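Local coordinates for hypothetical methylmalonyl-CoA decarboxylase alpha subunit (Sulfolobus tokodaii, PDB 1X0U), which is a putative carboxyl transferase subunit of the ClpP/crotonase clan, present in the crystal as an assembly of six chains, at residues Ala22-Gly25 with Gly26-Arg30; Leu48-Asp52 with Gly53-Glu57; Leu107-Thr110 with His111-Ile115. One frame throughout, in Å; residues are numbered along the deposited sequence.

Contact 1: Ala22-Gly25 with Gly26-Arg30; sequences AYKG and GGDER
Lys-24 and Gly-27 close a local beta turn on the surface, in the short linker that joins the end of helix 8-23 to the start of helix 28-35. The turn is of type II'. Its closing bond runs from Gly-27 N to Lys-24 O at 2.9 Å and is nearly straight (163° at the hydrogen). The backbone path accounts for two of the three glycines: Gly-25 leaves the helix with positive phi (58°), and Gly-27 also has positive phi and takes the N-cap position of the next helix. At Gly-26 only the side chain of Arg-30, through CD, would crowd a beta carbon.

Across the outside of the turn the Lys-24 chain, bent at chi2 and again at chi4, brings its CD and CE against the carboxylate of Asp-28. The charged ends are less close: Lys-24 NZ is 3.7 Å from Asp-28 OD2, a long salt bridge. One turn into the next helix, Arg-30 NH1 donates a bent hydrogen bond (3.2 Å, 139°) to Gly-26 O, in the carbonyl plane and on a lone pair. Gly-26 N is hydrogen-bonded to Thr-101 OG1, which ties the turn to a loop of the body of the chain. Chemically, backbone bonding and glycine conformations define this corner, and the exposed Lys-24/Asp-28 pair probably adds a modest electrostatic attraction across it.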
loop_
_atom_site.group_PDB
_atom_site.type_symbol
_atom_site.label_atom_id
_atom_site.label_comp_id
_atom_site.label_asym_id
_atom_site.label_seq_id
_atom_site.Cartn_x
_atom_site.Cartn_y
_atom_site.Cartn_z
ATOM N N ALA A 22 -6.005 2.189 -48.944
ATOM C CA ALA A 22 -5.085 2.102 -47.816
ATOM C C ALA A 22 -4.540 0.688 -47.661
ATOM O O ALA A 22 -3.356 0.502 -47.369
ATOM C CB ALA A 22 -5.789 2.543 -46.527
ATOM N N TYR A 23 -5.397 -0.305 -47.879
ATOM C CA TYR A 23 -4.979 -1.694 -47.737
ATOM C C TYR A 23 -3.876 -2.110 -48.707
ATOM O O TYR A 23 -3.020 -2.910 -48.350
ATOM C CB TYR A 23 -6.186 -2.636 -47.868
ATOM C CG TYR A 23 -7.245 -2.403 -46.811
ATOM C CD1 TYR A 23 -6.930 -1.770 -45.606
ATOM C CD2 TYR A 23 -8.563 -2.829 -47.005
ATOM C CE1 TYR A 23 -7.896 -1.561 -44.624
ATOM C CE2 TYR A 23 -9.537 -2.630 -46.025
ATOM C CZ TYR A 23 -9.194 -1.991 -44.839
ATOM O OH TYR A 23 -10.151 -1.767 -43.881
ATOM N N LYS A 24 -3.884 -1.552 -49.914
ATOM C CA LYS A 24 -2.873 -1.882 -50.925
ATOM C C LYS A 24 -1.457 -1.467 -50.538
ATOM O O LYS A 24 -0.487 -1.937 -51.127
ATOM C CB LYS A 24 -3.226 -1.229 -52.268
ATOM C CG LYS A 24 -4.311 -1.943 -53.066
ATOM C CD LYS A 24 -3.724 -3.070 -53.912
ATOM C CE LYS A 24 -4.803 -3.844 -54.670
ATOM N NZ LYS A 24 -5.577 -4.774 -53.788
ATOM N N GLY A 25 -1.335 -0.587 -49.555
ATOM C CA GLY A 25 -0.019 -0.136 -49.147
ATOM C C GLY A 25 0.713 0.483 -50.323
ATOM O O GLY A 25 0.194 1.381 -50.980
ATOM N N GLY A 26 1.915 -0.009 -50.602
ATOM C CA GLY A 26 2.692 0.517 -51.708
ATOM C C GLY A 26 2.219 0.122 -53.098
ATOM O O GLY A 26 2.843 0.503 -54.086
ATOM N N GLY A 27 1.133 -0.642 -53.197
ATOM C CA GLY A 27 0.643 -1.027 -54.513
ATOM C C GLY A 27 0.872 -2.476 -54.929
ATOM O O GLY A 27 1.790 -3.148 -54.444
ATOM N N ASP A 28 0.026 -2.952 -55.840
ATOM C CA ASP A 28 0.093 -4.316 -56.348
ATOM C C ASP A 28 1.471 -4.716 -56.869
ATOM O O ASP A 28 1.908 -5.851 -56.678
ATOM C CB ASP A 28 -0.945 -4.506 -57.453
ATOM C CG ASP A 28 -2.331 -4.787 -56.908
ATOM O OD1 ASP A 28 -3.317 -4.583 -57.646
ATOM O OD2 ASP A 28 -2.440 -5.226 -55.744
ATOM N N GLU A 29 2.153 -3.788 -57.524
ATOM C CA GLU A 29 3.472 -4.067 -58.068
ATOM C C GLU A 29 4.462 -4.375 -56.953
ATOM O O GLU A 29 5.207 -5.348 -57.027
ATOM C CB GLU A 29 3.946 -2.874 -58.893
ATOM C CG GLU A 29 5.414 -2.868 -59.248
ATOM C CD GLU A 29 5.747 -1.746 -60.213
ATOM O OE1 GLU A 29 6.947 -1.520 -60.483
ATOM O OE2 GLU A 29 4.801 -1.093 -60.706
ATOM N N ARG A 30 4.460 -3.555 -55.910
ATOM C CA ARG A 30 5.371 -3.787 -54.803
ATOM C C ARG A 30 5.013 -5.029 -53.988
ATOM O O ARG A 30 5.908 -5.745 -53.539
ATOM C CB ARG A 30 5.450 -2.559 -53.886
ATOM C CG ARG A 30 6.210 -1.380 -54.502
ATOM C CD ARG A 30 6.790 -0.464 -53.432
ATOM N NE ARG A 30 7.544 0.657 -53.994
ATOM C CZ ARG A 30 7.003 1.807 -54.388
ATOM N NH1 ARG A 30 5.694 2.006 -54.285
ATOM N NH2 ARG A 30 7.775 2.765 -54.883
#

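Contact 2: Leu48-Asp52 with Gly53-Glu57; sequences LLFDD and GKFNE
Phe-50 has CG beside its backbone N, anti to the carbonyl carbon (chi1 -68°), whereas Phe-55 swings CG anti to N (chi1 -173°); these two choices bring the rings together across the turn that separates them. The closest approach is Phe-50 CE1 to Phe-55 CE2, 3.6 Å. Phe-55 CD2 lies over one face of the Phe-50 ring, 3.7 Å above its plane and displaced toward the rim, while Leu-49 CG lies over the opposite face, also displaced toward the rim. Since the ring planes make an angle of 52° and the centroids are 5.1 Å apart, the pair is oblique, and its contact is apolar packing.

This is the connection by which helix 42-49 gives way to strand 56-57, which within this chain is an outermost strand of a mixed sheet, next to strand 81-88. Phe-50 is the first residue beyond the helix to leave helical angles, and its buried ring also packs on Val-88, Val-93 and Ala-95 of the two adjoining strands; Phe-55 meets Val-82. Gly-53 lies in the reversal, with positive phi, where a beta carbon would run into the preceding carbonyl oxygen.

No direct hydrogen bond crosses the turn. A water instead sits between the arms, 2.8 Å from Lys-54 O and, more weakly, 3.4 Å from Asp-51 O. The Asp-51 carboxylate turns away from Gly-53-Glu-57 and is bound by two backbone amides, OD1 by Asp-89 N and OD2 by Gly-90 N, in the hairpin between strands 81-88 and 91-98.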
loop_
_atom_site.group_PDB
_atom_site.type_symbol
_atom_site.label_atom_id
_atom_site.label_comp_id
_atom_site.label_asym_id
_atom_site.label_seq_id
_atom_site.Cartn_x
_atom_site.Cartn_y
_atom_site.Cartn_z
ATOM N N LEU A 48 -3.133 -14.379 -40.844
ATOM C CA LEU A 48 -2.698 -15.725 -40.466
ATOM C C LEU A 48 -2.673 -15.848 -38.933
ATOM O O LEU A 48 -3.225 -16.794 -38.363
ATOM C CB LEU A 48 -1.293 -16.015 -41.017
ATOM C CG LEU A 48 -1.040 -16.821 -42.299
ATOM C CD1 LEU A 48 -2.338 -17.314 -42.921
ATOM C CD2 LEU A 48 -0.268 -15.958 -43.283
ATOM N N LEU A 49 -2.049 -14.871 -38.274
ATOM C CA LEU A 49 -1.914 -14.863 -36.824
ATOM C C LEU A 49 -3.188 -14.777 -35.993
ATOM O O LEU A 49 -3.348 -15.506 -35.016
ATOM C CB LEU A 49 -0.984 -13.722 -36.397
ATOM C CG LEU A 49 -0.871 -13.459 -34.889
ATOM C CD1 LEU A 49 -0.429 -14.732 -34.185
ATOM C CD2 LEU A 49 0.128 -12.324 -34.631
ATOM N N PHE A 50 -4.092 -13.883 -36.359
ATOM C CA PHE A 50 -5.296 -13.719 -35.566
ATOM C C PHE A 50 -6.413 -14.620 -35.997
ATOM O O PHE A 50 -6.524 -14.923 -37.179
ATOM C CB PHE A 50 -5.725 -12.260 -35.592
ATOM C CG PHE A 50 -4.774 -11.363 -34.867
ATOM C CD1 PHE A 50 -3.716 -10.765 -35.533
ATOM C CD2 PHE A 50 -4.899 -11.170 -33.493
ATOM C CE1 PHE A 50 -2.802 -9.984 -34.839
ATOM C CE2 PHE A 50 -3.989 -10.394 -32.799
ATOM C CZ PHE A 50 -2.942 -9.802 -33.470
ATOM N N ASP A 51 -7.217 -15.070 -35.034
ATOM C CA ASP A 51 -8.324 -15.967 -35.326
ATOM C C ASP A 51 -8.949 -15.435 -36.592
ATOM O O ASP A 51 -9.901 -14.652 -36.585
ATOM C CB ASP A 51 -9.289 -16.005 -34.145
ATOM C CG ASP A 51 -8.624 -16.545 -32.899
ATOM O OD1 ASP A 51 -7.555 -17.164 -33.050
ATOM O OD2 ASP A 51 -9.147 -16.366 -31.783
ATOM N N ASP A 52 -8.316 -15.877 -37.677
ATOM C CA ASP A 52 -8.603 -15.513 -39.045
ATOM C C ASP A 52 -9.956 -14.925 -39.241
ATOM O O ASP A 52 -10.963 -15.430 -38.737
ATOM C CB ASP A 52 -8.375 -16.716 -39.982
ATOM C CG ASP A 52 -6.906 -17.161 -40.020
ATOM O OD1 ASP A 52 -6.487 -17.759 -41.044
ATOM O OD2 ASP A 52 -6.172 -16.918 -39.031
ATOM N N GLY A 53 -9.959 -13.826 -39.976
ATOM C CA GLY A 53 -11.192 -13.138 -40.255
ATOM C C GLY A 53 -11.428 -11.972 -39.318
ATOM O O GLY A 53 -12.521 -11.401 -39.356
ATOM N N LYS A 54 -10.445 -11.597 -38.488
ATOM C CA LYS A 54 -10.659 -10.471 -37.570
ATOM C C LYS A 54 -9.426 -9.744 -36.991
ATOM O O LYS A 54 -8.604 -10.340 -36.296
ATOM C CB LYS A 54 -11.528 -10.919 -36.382
ATOM C CG LYS A 54 -12.811 -11.678 -36.724
ATOM C CD LYS A 54 -13.942 -10.772 -37.188
ATOM C CE LYS A 54 -15.128 -11.605 -37.670
ATOM N NZ LYS A 54 -15.608 -12.561 -36.623
ATOM N N PHE A 55 -9.325 -8.447 -37.275
ATOM C CA PHE A 55 -8.272 -7.592 -36.722
ATOM C C PHE A 55 -8.841 -6.173 -36.558
ATOM O O PHE A 55 -9.381 -5.598 -37.503
ATOM C CB PHE A 55 -7.030 -7.544 -37.611
ATOM C CG PHE A 55 -5.867 -6.800 -36.976
ATOM C CD1 PHE A 55 -5.474 -5.548 -37.442
ATOM C CD2 PHE A 55 -5.182 -7.347 -35.900
ATOM C CE1 PHE A 55 -4.422 -4.856 -36.851
ATOM C CE2 PHE A 55 -4.125 -6.661 -35.299
ATOM C CZ PHE A 55 -3.745 -5.414 -35.778
ATOM N N ASN A 56 -8.731 -5.617 -35.356
ATOM C CA ASN A 56 -9.246 -4.285 -35.084
ATOM C C ASN A 56 -8.112 -3.283 -35.206
ATOM O O ASN A 56 -7.267 -3.152 -34.311
ATOM C CB ASN A 56 -9.851 -4.240 -33.686
ATOM C CG ASN A 56 -10.781 -5.403 -33.425
ATOM O OD1 ASN A 56 -10.475 -6.292 -32.621
ATOM N ND2 ASN A 56 -11.921 -5.414 -34.112
ATOM N N GLU A 57 -8.108 -2.564 -36.318
ATOM C CA GLU A 57 -7.053 -1.608 -36.594
ATOM C C GLU A 57 -7.313 -0.214 -36.040
ATOM O O GLU A 57 -8.439 0.271 -36.057
ATOM C CB GLU A 57 -6.818 -1.562 -38.110
ATOM C CG GLU A 57 -5.791 -0.553 -38.591
ATOM C CD GLU A 57 -5.361 -0.816 -40.026
ATOM O OE1 GLU A 57 -6.155 -1.397 -40.788
ATOM O OE2 GLU A 57 -4.235 -0.440 -40.395
HETATM O O HOH W 1 -9.314 -12.162 -34.342
#

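Contact 3: Leu107-Thr110 with His111-Ile115; sequences LGET and HANKI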
loop_
_atom_site.group_PDB
_atom_site.type_symbol
_atom_site.label_atom_id
_atom_site.label_comp_id
_atom_site.label_asym_id
_atom_site.label_seq_id
_atom_site.Cartn_x
_atom_site.Cartn_y
_atom_site.Cartn_z
ATOM N N LEU A 107 10.951 3.536 -40.345
ATOM C CA LEU A 107 10.286 4.019 -39.139
ATOM C C LEU A 107 10.002 5.523 -39.139
ATOM O O LEU A 107 10.864 6.326 -38.774
ATOM C CB LEU A 107 11.120 3.673 -37.901
ATOM C CG LEU A 107 10.328 3.768 -36.596
ATOM C CD1 LEU A 107 9.901 2.365 -36.190
ATOM C CD2 LEU A 107 11.166 4.398 -35.496
ATOM N N GLY A 108 8.793 5.900 -39.541
ATOM C CA GLY A 108 8.434 7.308 -39.553
ATOM C C GLY A 108 7.972 7.743 -38.169
ATOM O O GLY A 108 7.672 6.892 -37.320
ATOM N N GLU A 109 7.924 9.053 -37.932
ATOM C CA GLU A 109 7.479 9.570 -36.641
ATOM C C GLU A 109 6.056 9.091 -36.360
ATOM O O GLU A 109 5.771 8.583 -35.281
ATOM C CB GLU A 109 7.513 11.106 -36.623
ATOM C CG GLU A 109 7.280 11.716 -35.234
ATOM C CD GLU A 109 7.041 13.221 -35.282
ATOM O OE1 GLU A 109 6.964 13.856 -34.209
ATOM O OE2 GLU A 109 6.921 13.771 -36.398
ATOM N N THR A 110 5.164 9.261 -37.330
ATOM C CA THR A 110 3.773 8.830 -37.180
ATOM C C THR A 110 3.739 7.301 -37.089
ATOM O O THR A 110 2.921 6.725 -36.369
ATOM C CB THR A 110 2.915 9.294 -38.380
ATOM O OG1 THR A 110 2.966 10.723 -38.469
ATOM C CG2 THR A 110 1.460 8.853 -38.215
ATOM N N HIS A 111 4.645 6.669 -37.830
ATOM C CA HIS A 111 4.796 5.210 -37.865
ATOM C C HIS A 111 5.116 4.726 -36.445
ATOM O O HIS A 111 4.513 3.780 -35.948
ATOM C CB HIS A 111 5.926 4.863 -38.846
ATOM C CG HIS A 111 6.270 3.408 -38.926
ATOM N ND1 HIS A 111 6.431 2.757 -40.131
ATOM C CD2 HIS A 111 6.607 2.510 -37.967
ATOM C CE1 HIS A 111 6.858 1.527 -39.913
ATOM N NE2 HIS A 111 6.973 1.351 -38.608
ATOM N N ALA A 112 6.052 5.404 -35.794
ATOM C CA ALA A 112 6.436 5.061 -34.431
ATOM C C ALA A 112 5.287 5.257 -33.438
ATOM O O ALA A 112 5.001 4.368 -32.628
ATOM C CB ALA A 112 7.639 5.886 -34.005
ATOM N N ASN A 113 4.622 6.406 -33.494
ATOM C CA ASN A 113 3.520 6.665 -32.564
ATOM C C ASN A 113 2.378 5.651 -32.656
ATOM O O ASN A 113 1.701 5.390 -31.657
ATOM C CB ASN A 113 2.986 8.091 -32.743
ATOM C CG ASN A 113 4.052 9.138 -32.467
ATOM O OD1 ASN A 113 4.895 8.954 -31.591
ATOM N ND2 ASN A 113 4.017 10.243 -33.207
ATOM N N LYS A 114 2.151 5.082 -33.839
ATOM C CA LYS A 114 1.102 4.072 -33.973
ATOM C C LYS A 114 1.513 2.833 -33.173
ATOM O O LYS A 114 0.698 2.221 -32.486
ATOM C CB LYS A 114 0.893 3.689 -35.434
ATOM C CG LYS A 114 0.293 4.809 -36.291
ATOM C CD LYS A 114 0.042 4.340 -37.719
ATOM C CE LYS A 114 -1.044 3.263 -37.758
ATOM N NZ LYS A 114 -1.233 2.697 -39.130
ATOM N N ILE A 115 2.788 2.472 -33.264
ATOM C CA ILE A 115 3.293 1.325 -32.528
ATOM C C ILE A 115 3.220 1.627 -31.026
ATOM O O ILE A 115 2.769 0.796 -30.243
ATOM C CB ILE A 115 4.754 1.003 -32.934
ATOM C CG1 ILE A 115 4.794 0.550 -34.394
ATOM C CG2 ILE A 115 5.333 -0.093 -32.038
ATOM C CD1 ILE A 115 6.177 0.084 -34.854
HETATM O O HOH W 2 5.303 12.613 -32.365
HETATM O O HOH W 3 2.442 11.597 -35.195
#
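The imidazole of His-111 carries Leu-107 CA over the centre of one face, 4.0 Å from the ring centroid and only 7° off the normal, a CH-pi contact. Leu-107 also reaches the ring with its branch CD1, 3.7 Å from His-111 CD2, the two side chains crossing at about a right angle. Having CG anti to the backbone N (chi1 176°) places the His-111 ring beneath Leu-107 CA. Both ring nitrogens have partners beyond the segment: ND1 bonds to Asp-79 O and NE2 to Gln-98 NE2. The other Leu-107 branch, CD2, touches Ala-112 CB.

Gly-108 is the N-cap residue, and the first helical turn is closed by Ala-112 N to Gly-108 O at 2.7 Å. Asn-113 N to Glu-109 O (3.0 Å) and Lys-114 N to Thr-110 O (3.1 Å) continue the series. Glu-109 and Asn-113 run side by side, and a water bridges their ends, 2.8 Å from Glu-109 OE1 and equally far from Asn-113 ND2.

This is the start of helix 109-125, which links parallel strands 91-98 and 129-133 in a beta-alpha-beta unit. His-111 and Ile-115 rest on Val-81 of strand 81-88. Lys-114 NZ bonds to Val-81 O and Gly-78 O, Thr-110 OG1 bonds to Thr-63 O, and Leu-107 meets Tyr-150 of helix 144-160.

From the N terminus, the three contacts come in series, neither nesting nor crossing. Contact 1 turns the chain from helix 8-23 into helix 28-35; helix 42-49 follows, and contact 2 turns it into strand 56-57, outermost in its sheet within this chain. After the antiparallel strands 81-88 and 91-98, contact 3 begins helix 109-125, which leads to strand 129-133 of the same sheet. Centres lie about 19 Å apart for contacts 1 and 2 and for 1 and 3, and about 21 Å for 2 and 3. Only contacts 1 and 2 touch, where Tyr-23 CE1 packs 4.2 Å from Glu-57 OE1. Strand 81-88 is common ground, meeting side chains of both contacts 2 and 3.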